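Local atomic coordinates of adhesin (Streptococcus sanguinis SK1 = NCTC 7863, PDB entry 6VT2), a protein that binds sialylated glycans through tandem Siglec-like modules and so probably helps the streptococcus adhere to host sialoglycoproteins. Residues A[177-182]-A[189-194]; A[154-159]-A[172-177]; A[133-138]-A[194-199]. All coordinates share one frame; numbering follows the deposited sequence.

Interaction 1. Residues A[177-182]-A[189-194]; sequences NGTVTI and TDTIAA. With CA (calcium ion), chain I.
In Thr-179 and Thr-191, chi1 of -58° and -61° sets OG1 beside the backbone N and leaves CG2 anti to it. The two CG2 methyls meet 3.6 Å apart, crossing at an angle. Thr-181 and Thr-191 are a non-hydrogen-bonded pair. A water lies between their hydroxyls, but it sits too close to Thr-191 OG1 for a trustworthy hydrogen bond.

The segments form an antiparallel beta hairpin. Its two hydrogen-bonded pairs are Val-180/Ile-192 and Ile-182/Asp-190. The bond from Val-180 N to Ile-192 O is 2.8 Å long and almost straight, at 178°. On the other face of the hairpin, Val-180, Ile-182 and Ile-192 make an apolar row, and Ile-182 CD1 lies 4.0 Å from Ile-192 CD1.

Asp-190 lies at the calcium end of that row. Its carboxylate binds the ion through both oxygens, with OD1 and OD2 each 2.5 Å from the calcium. Three waters, Thr-128 and the carbonyl of Tyr-131 also bind the ion. Tyr-184 OH hydrogen-bonds to Asp-190 OD2 as a second-shell partner.

At the opposite end Asn-177 forms an Asx turn. Thr-179 OG1 lies 2.8 Å from Asn-177 OD1, nearer the amide plane. The Thr-179 N-H, shared with Ser-175 OG, reaches OD1 from above that plane, on the same face. Another water links Thr-179 OG1 to Ala-194 N.

Strand 180-183 is the middle strand of a three-stranded sheet, between strands 171-174 and 189-192. The apolar row packs against helix 149-162, where Val-159 touches Val-180, Ile-182 and Ile-192.

Interaction 2. Residues A[154-159]-A[172-177]; sequences AVIAAV and YSVSEN
The ring of Tyr-172 is met obliquely by two aliphatic side chains of the helix, Ile-156 and Val-159. Val-159 CG1 comes to the CD2/CE2 side and lies 3.8 Å from Tyr-172 CE2. Ile-156 CG2 sits by the root of the ring, 3.9 Å from Tyr-172 CB. Outside the two segments, Leu-166, Lys-160 and Ile-182 also touch the tyrosine side chain.

Ile-156 carries most of the helix side of the contact. Its chi1 of -66° puts CG1 beside the backbone N and leaves CG2 anti to it, where CG2 reaches Tyr-172. The CG1 branch runs to Val-174 instead. There Ile-156 CG1 is 3.4 Å from Val-174 CG2, tighter than usual van der Waals contact. Ile-156 CD1 continues along the same methyl at 3.9 Å from Val-174 CG2. Val-155 CG1 touches that methyl too, at 4.1 Å from Val-174 CG2. One methyl of the strand is thus met by two successive helix residues.

The helix runs at 138° to the strand, with the axes of the short segments 8.7 Å apart. Tyr-172 and Val-174 alternate with Ser-173, which points away from the helix. In this atypical Rib domain, helix 149-162 packs on strand 171-174, an outermost strand of the three-stranded antiparallel sheet.

No hydrogen bond crosses between the segments. The contact is apolar, held by van der Waals packing and, probably, exclusion of water.

Interaction 3. Residues A[133-138]-A[194-199]; sequences PQVPTL and AAQTVD
Val-135 opens the contact by laying CG1 across the chain of Gln-196, with Val-135 CG1 4.1 Å from Gln-196 CG. In this atypical Rib domain the irregular segment 133-138 runs beside a short 3-10 turn, 194-196, that leads into strand 198-200. Gln-196 offers only the near part of its side chain here, since a bend at chi2 (64°) carries the amide away.

Pro-136 comes next and sets its ring against the backbone of the turn. Its CD is 3.4 Å from Gln-196 O, and its CG lies 4.2 Å from Thr-197 CG2. The buried ring also touches Ala-158 and Val-159 of helix 149-162. It therefore fits between helix and turn. Thr-197 OG1 is hydrogen-bonded to Gly-178 O and also to Ala-194 O.

Thr-137 has its CB turned away from the turn and takes part through its carbonyl. Leu-138 then gives the largest share of surface on its segment. Its CD2 rests on the backbone between Thr-197 and Val-198, at 3.5 Å from Thr-197 C and 3.6 Å from Val-198 N. It also approaches Ala-195 O. The methyl thus packs on peptide groups more than on side chains.

Just beyond Leu-138 the chains pair as parallel strands 139-141 and 198-200. No direct hydrogen bond joins the two segments themselves. A bridging water serves instead: it donates to both carbonyls, lying 2.8 Å from Thr-137 O and 2.8 Å from Thr-197 O.

In the fold
All three contacts belong to one atypical Rib domain, between the two glycan-binding modules. Interactions 1 and 2 share a three-stranded sheet, and their centres are 7 Å apart. Thr-181 N is 2.8 Å from Ser-173 O, a probable hydrogen bond between neighbouring strands. Interaction 3 lies about 9 Å from each of the other centres. It meets interaction 1 where Asn-177 O is 3.5 Å from Val-198 CG2, and interaction 2 where Val-155 CG2 is 3.5 Å from Val-198 CG1. The calcium belongs to interaction 1; Pro-133 CD packs 3.2 Å from its ligand Asp-190 OD2. The Tyr-172 side chain of interaction 2 is about 12 Å from this calcium.

Interaction 1. Residues A[177-182]-A[189-194]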
loop_
_atom_site.group_PDB
_atom_site.type_symbol
_atom_site.label_atom_id
_atom_site.label_comp_id
_atom_site.label_asym_id
_atom_site.label_seq_id
_atom_site.Cartn_x
_atom_site.Cartn_y
_atom_site.Cartn_z
ATOM N N ASN A 177 -14.026 -16.656 -16.867
ATOM C CA ASN A 177 -12.596 -16.927 -16.834
ATOM C C ASN A 177 -11.762 -15.687 -16.553
ATOM O O ASN A 177 -10.531 -15.714 -16.726
ATOM C CB ASN A 177 -12.148 -17.588 -18.139
ATOM C CG ASN A 177 -12.133 -16.637 -19.306
ATOM O OD1 ASN A 177 -12.606 -15.529 -19.208
ATOM N ND2 ASN A 177 -11.546 -17.056 -20.396
ATOM N N GLY A 178 -12.402 -14.599 -16.111
ATOM C CA GLY A 178 -11.645 -13.419 -15.771
ATOM C C GLY A 178 -11.413 -12.401 -16.883
ATOM O O GLY A 178 -10.748 -11.394 -16.629
ATOM N N THR A 179 -11.981 -12.611 -18.071
ATOM C CA THR A 179 -11.886 -11.626 -19.127
ATOM C C THR A 179 -12.681 -10.404 -18.715
ATOM O O THR A 179 -13.863 -10.508 -18.368
ATOM C CB THR A 179 -12.446 -12.172 -20.420
ATOM O OG1 THR A 179 -11.764 -13.358 -20.820
ATOM C CG2 THR A 179 -12.249 -11.141 -21.544
ATOM N N VAL A 180 -12.060 -9.230 -18.827
ATOM C CA VAL A 180 -12.701 -8.017 -18.376
ATOM C C VAL A 180 -13.149 -7.225 -19.587
ATOM O O VAL A 180 -12.369 -6.983 -20.509
ATOM C CB VAL A 180 -11.757 -7.190 -17.514
ATOM C CG1 VAL A 180 -12.397 -5.773 -17.265
ATOM C CG2 VAL A 180 -11.511 -7.873 -16.202
ATOM N N THR A 181 -14.386 -6.817 -19.573
ATOM C CA THR A 181 -14.906 -5.920 -20.593
ATOM C C THR A 181 -15.176 -4.584 -19.942
ATOM O O THR A 181 -15.956 -4.502 -18.994
ATOM C CB THR A 181 -16.179 -6.476 -21.197
ATOM O OG1 THR A 181 -15.900 -7.688 -21.855
ATOM C CG2 THR A 181 -16.749 -5.468 -22.245
ATOM N N ILE A 182 -14.550 -3.518 -20.422
ATOM C CA ILE A 182 -14.768 -2.142 -19.920
ATOM C C ILE A 182 -15.674 -1.508 -20.953
ATOM O O ILE A 182 -15.341 -1.586 -22.069
ATOM C CB ILE A 182 -13.436 -1.394 -19.789
ATOM C CG1 ILE A 182 -12.486 -2.165 -18.864
ATOM C CG2 ILE A 182 -13.626 0.066 -19.337
ATOM C CD1 ILE A 182 -11.089 -1.635 -18.796
ATOM N N THR A 189 -15.937 -0.341 -26.227
ATOM C CA THR A 189 -15.364 -1.174 -25.166
ATOM C C THR A 189 -13.855 -1.349 -25.300
ATOM O O THR A 189 -13.281 -1.083 -26.313
ATOM C CB THR A 189 -15.999 -2.573 -25.182
ATOM O OG1 THR A 189 -15.668 -3.210 -26.408
ATOM C CG2 THR A 189 -17.501 -2.585 -25.037
ATOM N N ASP A 190 -13.264 -1.766 -24.208
ATOM C CA ASP A 190 -11.922 -2.326 -24.189
ATOM C C ASP A 190 -12.060 -3.682 -23.517
ATOM O O ASP A 190 -12.961 -3.887 -22.698
ATOM C CB ASP A 190 -10.972 -1.437 -23.473
ATOM C CG ASP A 190 -10.335 -0.431 -24.372
ATOM O OD1 ASP A 190 -9.896 -0.818 -25.469
ATOM O OD2 ASP A 190 -10.221 0.726 -23.965
ATOM N N THR A 191 -11.154 -4.589 -23.852
ATOM C CA THR A 191 -11.085 -5.903 -23.223
ATOM C C THR A 191 -9.727 -6.097 -22.570
ATOM O O THR A 191 -8.681 -5.703 -23.115
ATOM C CB THR A 191 -11.289 -7.008 -24.258
ATOM O OG1 THR A 191 -12.593 -6.893 -24.889
ATOM C CG2 THR A 191 -11.165 -8.381 -23.608
ATOM N N ILE A 192 -9.729 -6.644 -21.357
ATOM C CA ILE A 192 -8.489 -7.072 -20.725
ATOM C C ILE A 192 -8.551 -8.586 -20.627
ATOM O O ILE A 192 -9.479 -9.126 -20.025
ATOM C CB ILE A 192 -8.304 -6.429 -19.354
ATOM C CG1 ILE A 192 -8.407 -4.911 -19.429
ATOM C CG2 ILE A 192 -6.895 -6.795 -18.814
ATOM C CD1 ILE A 192 -8.219 -4.277 -18.091
ATOM N N ALA A 193 -7.596 -9.267 -21.264
ATOM C CA ALA A 193 -7.634 -10.714 -21.379
ATOM C C ALA A 193 -7.403 -11.346 -20.030
ATOM O O ALA A 193 -6.682 -10.800 -19.178
ATOM C CB ALA A 193 -6.567 -11.217 -22.338
ATOM N N ALA A 194 -8.028 -12.511 -19.881
ATOM C CA ALA A 194 -7.932 -13.296 -18.648
ATOM C C ALA A 194 -6.497 -13.528 -18.217
ATOM O O ALA A 194 -6.197 -13.508 -17.025
ATOM C CB ALA A 194 -8.631 -14.630 -18.832
HETATM CA CA CA I . -9.203 1.547 -26.109
HETATM O O HOH W 1 -9.521 -13.475 -22.156
HETATM O O HOH W 2 -14.669 -7.891 -24.201
HETATM O O HOH W 3 -9.045 0.636 -28.260
HETATM O O HOH W 4 -7.116 0.313 -25.742
HETATM O O HOH W 5 -7.444 2.657 -27.200
#

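Interaction 2. Residues A[154-159]-A[172-177]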
loop_
_atom_site.group_PDB
_atom_site.type_symbol
_atom_site.label_atom_id
_atom_site.label_comp_id
_atom_site.label_asym_id
_atom_site.label_seq_id
_atom_site.Cartn_x
_atom_site.Cartn_y
_atom_site.Cartn_z
ATOM N N ALA A 154 -13.266 -8.785 -7.185
ATOM C CA ALA A 154 -11.872 -8.472 -6.907
ATOM C C ALA A 154 -11.147 -8.054 -8.180
ATOM O O ALA A 154 -10.272 -7.181 -8.148
ATOM C CB ALA A 154 -11.150 -9.654 -6.271
ATOM N N VAL A 155 -11.450 -8.704 -9.302
ATOM C CA VAL A 155 -10.831 -8.292 -10.559
ATOM C C VAL A 155 -11.282 -6.889 -10.933
ATOM O O VAL A 155 -10.446 -6.047 -11.272
ATOM C CB VAL A 155 -11.145 -9.303 -11.661
ATOM C CG1 VAL A 155 -10.759 -8.739 -13.031
ATOM C CG2 VAL A 155 -10.420 -10.646 -11.370
ATOM N N ILE A 156 -12.583 -6.610 -10.814
ATOM C CA ILE A 156 -13.095 -5.278 -11.134
ATOM C C ILE A 156 -12.412 -4.243 -10.270
ATOM O O ILE A 156 -12.024 -3.161 -10.737
ATOM C CB ILE A 156 -14.620 -5.216 -10.968
ATOM C CG1 ILE A 156 -15.296 -6.108 -11.993
ATOM C CG2 ILE A 156 -15.106 -3.757 -11.098
ATOM C CD1 ILE A 156 -16.780 -6.165 -11.860
ATOM N N ALA A 157 -12.278 -4.540 -8.984
ATOM C CA ALA A 157 -11.643 -3.586 -8.090
ATOM C C ALA A 157 -10.199 -3.352 -8.483
ATOM O O ALA A 157 -9.688 -2.225 -8.401
ATOM C CB ALA A 157 -11.732 -4.103 -6.661
ATOM N N ALA A 158 -9.505 -4.418 -8.883
ATOM C CA ALA A 158 -8.108 -4.267 -9.268
ATOM C C ALA A 158 -7.979 -3.524 -10.609
ATOM O O ALA A 158 -7.008 -2.798 -10.842
ATOM C CB ALA A 158 -7.435 -5.625 -9.378
ATOM N N VAL A 159 -8.943 -3.658 -11.505
ATOM C CA VAL A 159 -8.937 -2.925 -12.800
ATOM C C VAL A 159 -9.231 -1.454 -12.539
ATOM O O VAL A 159 -8.476 -0.673 -13.004
ATOM C CB VAL A 159 -9.889 -3.554 -13.824
ATOM C CG1 VAL A 159 -9.973 -2.694 -15.062
ATOM C CG2 VAL A 159 -9.431 -4.955 -14.223
ATOM N N TYR A 172 -17.876 -2.209 -15.946
ATOM C CA TYR A 172 -16.937 -3.331 -16.001
ATOM C C TYR A 172 -17.713 -4.636 -15.911
ATOM O O TYR A 172 -18.570 -4.686 -15.086
ATOM C CB TYR A 172 -15.999 -3.228 -14.820
ATOM C CG TYR A 172 -15.193 -1.971 -14.846
ATOM C CD1 TYR A 172 -15.666 -0.794 -14.309
ATOM C CD2 TYR A 172 -13.977 -1.932 -15.474
ATOM C CE1 TYR A 172 -14.917 0.361 -14.316
ATOM C CE2 TYR A 172 -13.251 -0.764 -15.557
ATOM C CZ TYR A 172 -13.704 0.388 -14.957
ATOM O OH TYR A 172 -12.956 1.519 -15.026
ATOM N N SER A 173 -17.405 -5.600 -16.757
ATOM C CA SER A 173 -18.000 -6.937 -16.719
ATOM C C SER A 173 -16.838 -7.932 -16.672
ATOM O O SER A 173 -15.926 -7.730 -17.357
ATOM C CB SER A 173 -18.854 -7.141 -17.885
ATOM O OG SER A 173 -19.464 -8.400 -17.888
ATOM N N VAL A 174 -16.913 -8.959 -15.843
ATOM C CA VAL A 174 -15.891 -9.996 -15.789
ATOM C C VAL A 174 -16.551 -11.307 -16.170
ATOM O O VAL A 174 -17.589 -11.672 -15.612
ATOM C CB VAL A 174 -15.261 -10.106 -14.394
ATOM C CG1 VAL A 174 -14.165 -11.189 -14.388
ATOM C CG2 VAL A 174 -14.750 -8.795 -13.952
ATOM N N SER A 175 -15.947 -12.014 -17.098
ATOM C CA SER A 175 -16.520 -13.268 -17.546
ATOM C C SER A 175 -16.135 -14.392 -16.593
ATOM O O SER A 175 -15.391 -14.195 -15.620
ATOM C CB SER A 175 -16.031 -13.624 -18.939
ATOM O OG SER A 175 -14.678 -14.055 -18.902
ATOM N N GLU A 176 -16.597 -15.598 -16.941
ATOM C CA GLU A 176 -16.357 -16.769 -16.112
ATOM C C GLU A 176 -14.882 -17.080 -15.938
ATOM O O GLU A 176 -14.528 -17.730 -14.945
ATOM C CB GLU A 176 -17.086 -17.975 -16.723
ATOM C CG GLU A 176 -18.609 -17.832 -16.762
ATOM C CD GLU A 176 -19.118 -16.929 -17.900
ATOM O OE1 GLU A 176 -18.304 -16.269 -18.578
ATOM O OE2 GLU A 176 -20.346 -16.885 -18.113
ATOM N N ASN A 177 -14.026 -16.656 -16.867
ATOM C CA ASN A 177 -12.596 -16.927 -16.834
ATOM C C ASN A 177 -11.762 -15.687 -16.553
ATOM O O ASN A 177 -10.531 -15.714 -16.726
ATOM C CB ASN A 177 -12.148 -17.588 -18.139
ATOM C CG ASN A 177 -12.133 -16.637 -19.306
ATOM O OD1 ASN A 177 -12.606 -15.529 -19.208
ATOM N ND2 ASN A 177 -11.546 -17.056 -20.396
#

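Interaction 3. Residues A[133-138]-A[194-199]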
loop_
_atom_site.group_PDB
_atom_site.type_symbol
_atom_site.label_atom_id
_atom_site.label_comp_id
_atom_site.label_asym_id
_atom_site.label_seq_id
_atom_site.Cartn_x
_atom_site.Cartn_y
_atom_site.Cartn_z
ATOM N N PRO A 133 -6.724 1.097 -21.324
ATOM C CA PRO A 133 -6.684 0.681 -19.914
ATOM C C PRO A 133 -5.374 0.007 -19.567
ATOM O O PRO A 133 -4.764 -0.682 -20.390
ATOM C CB PRO A 133 -7.843 -0.311 -19.775
ATOM C CG PRO A 133 -8.621 -0.249 -21.071
ATOM C CD PRO A 133 -7.628 0.263 -22.128
ATOM N N GLN A 134 -4.967 0.191 -18.320
ATOM C CA GLN A 134 -3.786 -0.479 -17.802
ATOM C C GLN A 134 -4.194 -1.803 -17.174
ATOM O O GLN A 134 -5.314 -1.964 -16.680
ATOM C CB GLN A 134 -3.069 0.399 -16.777
ATOM C CG GLN A 134 -2.392 1.628 -17.400
ATOM C CD GLN A 134 -0.882 1.518 -17.423
ATOM O OE1 GLN A 134 -0.305 0.527 -16.958
ATOM N NE2 GLN A 134 -0.226 2.546 -17.951
ATOM N N VAL A 135 -3.290 -2.766 -17.242
ATOM C CA VAL A 135 -3.552 -4.076 -16.662
ATOM C C VAL A 135 -3.581 -3.954 -15.143
ATOM O O VAL A 135 -2.861 -3.123 -14.563
ATOM C CB VAL A 135 -2.501 -5.104 -17.093
ATOM C CG1 VAL A 135 -2.322 -5.122 -18.591
ATOM C CG2 VAL A 135 -1.149 -4.818 -16.393
ATOM N N PRO A 136 -4.428 -4.726 -14.475
ATOM C CA PRO A 136 -4.474 -4.709 -13.010
ATOM C C PRO A 136 -3.403 -5.611 -12.409
ATOM O O PRO A 136 -2.705 -6.360 -13.088
ATOM C CB PRO A 136 -5.868 -5.243 -12.693
ATOM C CG PRO A 136 -6.033 -6.324 -13.764
ATOM C CD PRO A 136 -5.285 -5.783 -15.041
ATOM N N THR A 137 -3.287 -5.532 -11.091
ATOM C CA THR A 137 -2.560 -6.576 -10.389
ATOM C C THR A 137 -3.329 -7.869 -10.626
ATOM O O THR A 137 -4.561 -7.869 -10.558
ATOM C CB THR A 137 -2.465 -6.275 -8.894
ATOM O OG1 THR A 137 -3.767 -6.145 -8.309
ATOM C CG2 THR A 137 -1.707 -4.959 -8.637
ATOM N N LEU A 138 -2.600 -8.965 -10.779
ATOM C CA LEU A 138 -3.167 -10.309 -10.981
ATOM C C LEU A 138 -4.003 -10.709 -9.764
ATOM O O LEU A 138 -3.622 -10.436 -8.642
ATOM C CB LEU A 138 -2.062 -11.331 -11.198
ATOM C CG LEU A 138 -1.643 -11.490 -12.646
ATOM C CD1 LEU A 138 -0.476 -12.439 -12.818
ATOM C CD2 LEU A 138 -2.830 -11.966 -13.475
ATOM N N ALA A 194 -8.028 -12.511 -19.881
ATOM C CA ALA A 194 -7.932 -13.296 -18.648
ATOM C C ALA A 194 -6.497 -13.528 -18.217
ATOM O O ALA A 194 -6.197 -13.508 -17.025
ATOM C CB ALA A 194 -8.631 -14.630 -18.832
ATOM N N ALA A 195 -5.586 -13.705 -19.166
ATOM C CA ALA A 195 -4.183 -13.897 -18.805
ATOM C C ALA A 195 -3.634 -12.710 -18.039
ATOM O O ALA A 195 -2.694 -12.851 -17.237
ATOM C CB ALA A 195 -3.360 -14.153 -20.075
ATOM N N GLN A 196 -4.198 -11.523 -18.249
ATOM C CA GLN A 196 -3.723 -10.354 -17.535
ATOM C C GLN A 196 -4.554 -10.023 -16.304
ATOM O O GLN A 196 -4.309 -9.002 -15.668
ATOM C CB GLN A 196 -3.703 -9.141 -18.479
ATOM C CG GLN A 196 -2.527 -9.099 -19.397
ATOM C CD GLN A 196 -2.483 -10.242 -20.357
ATOM O OE1 GLN A 196 -3.368 -10.397 -21.214
ATOM N NE2 GLN A 196 -1.452 -11.075 -20.226
ATOM N N THR A 197 -5.543 -10.842 -15.943
ATOM C CA THR A 197 -6.343 -10.526 -14.784
ATOM C C THR A 197 -6.291 -11.585 -13.701
ATOM O O THR A 197 -6.404 -11.229 -12.532
ATOM C CB THR A 197 -7.803 -10.300 -15.171
ATOM O OG1 THR A 197 -8.340 -11.503 -15.695
ATOM C CG2 THR A 197 -7.877 -9.218 -16.269
ATOM N N VAL A 198 -6.232 -12.863 -14.061
ATOM C CA VAL A 198 -6.322 -13.914 -13.059
ATOM C C VAL A 198 -5.341 -15.045 -13.341
ATOM O O VAL A 198 -4.953 -15.313 -14.480
ATOM C CB VAL A 198 -7.731 -14.514 -12.972
ATOM C CG1 VAL A 198 -8.729 -13.483 -12.619
ATOM C CG2 VAL A 198 -8.064 -15.173 -14.322
ATOM N N ASP A 199 -4.990 -15.800 -12.317
ATOM C CA ASP A 199 -4.219 -17.059 -12.467
ATOM C C ASP A 199 -4.679 -17.933 -11.300
ATOM O O ASP A 199 -5.262 -17.469 -10.336
ATOM C CB ASP A 199 -2.678 -16.923 -12.569
ATOM C CG ASP A 199 -1.944 -18.123 -13.203
ATOM O OD1 ASP A 199 -2.677 -19.084 -13.652
ATOM O OD2 ASP A 199 -0.800 -18.243 -13.051
HETATM O O HOH W 6 -7.046 -8.833 -11.244
#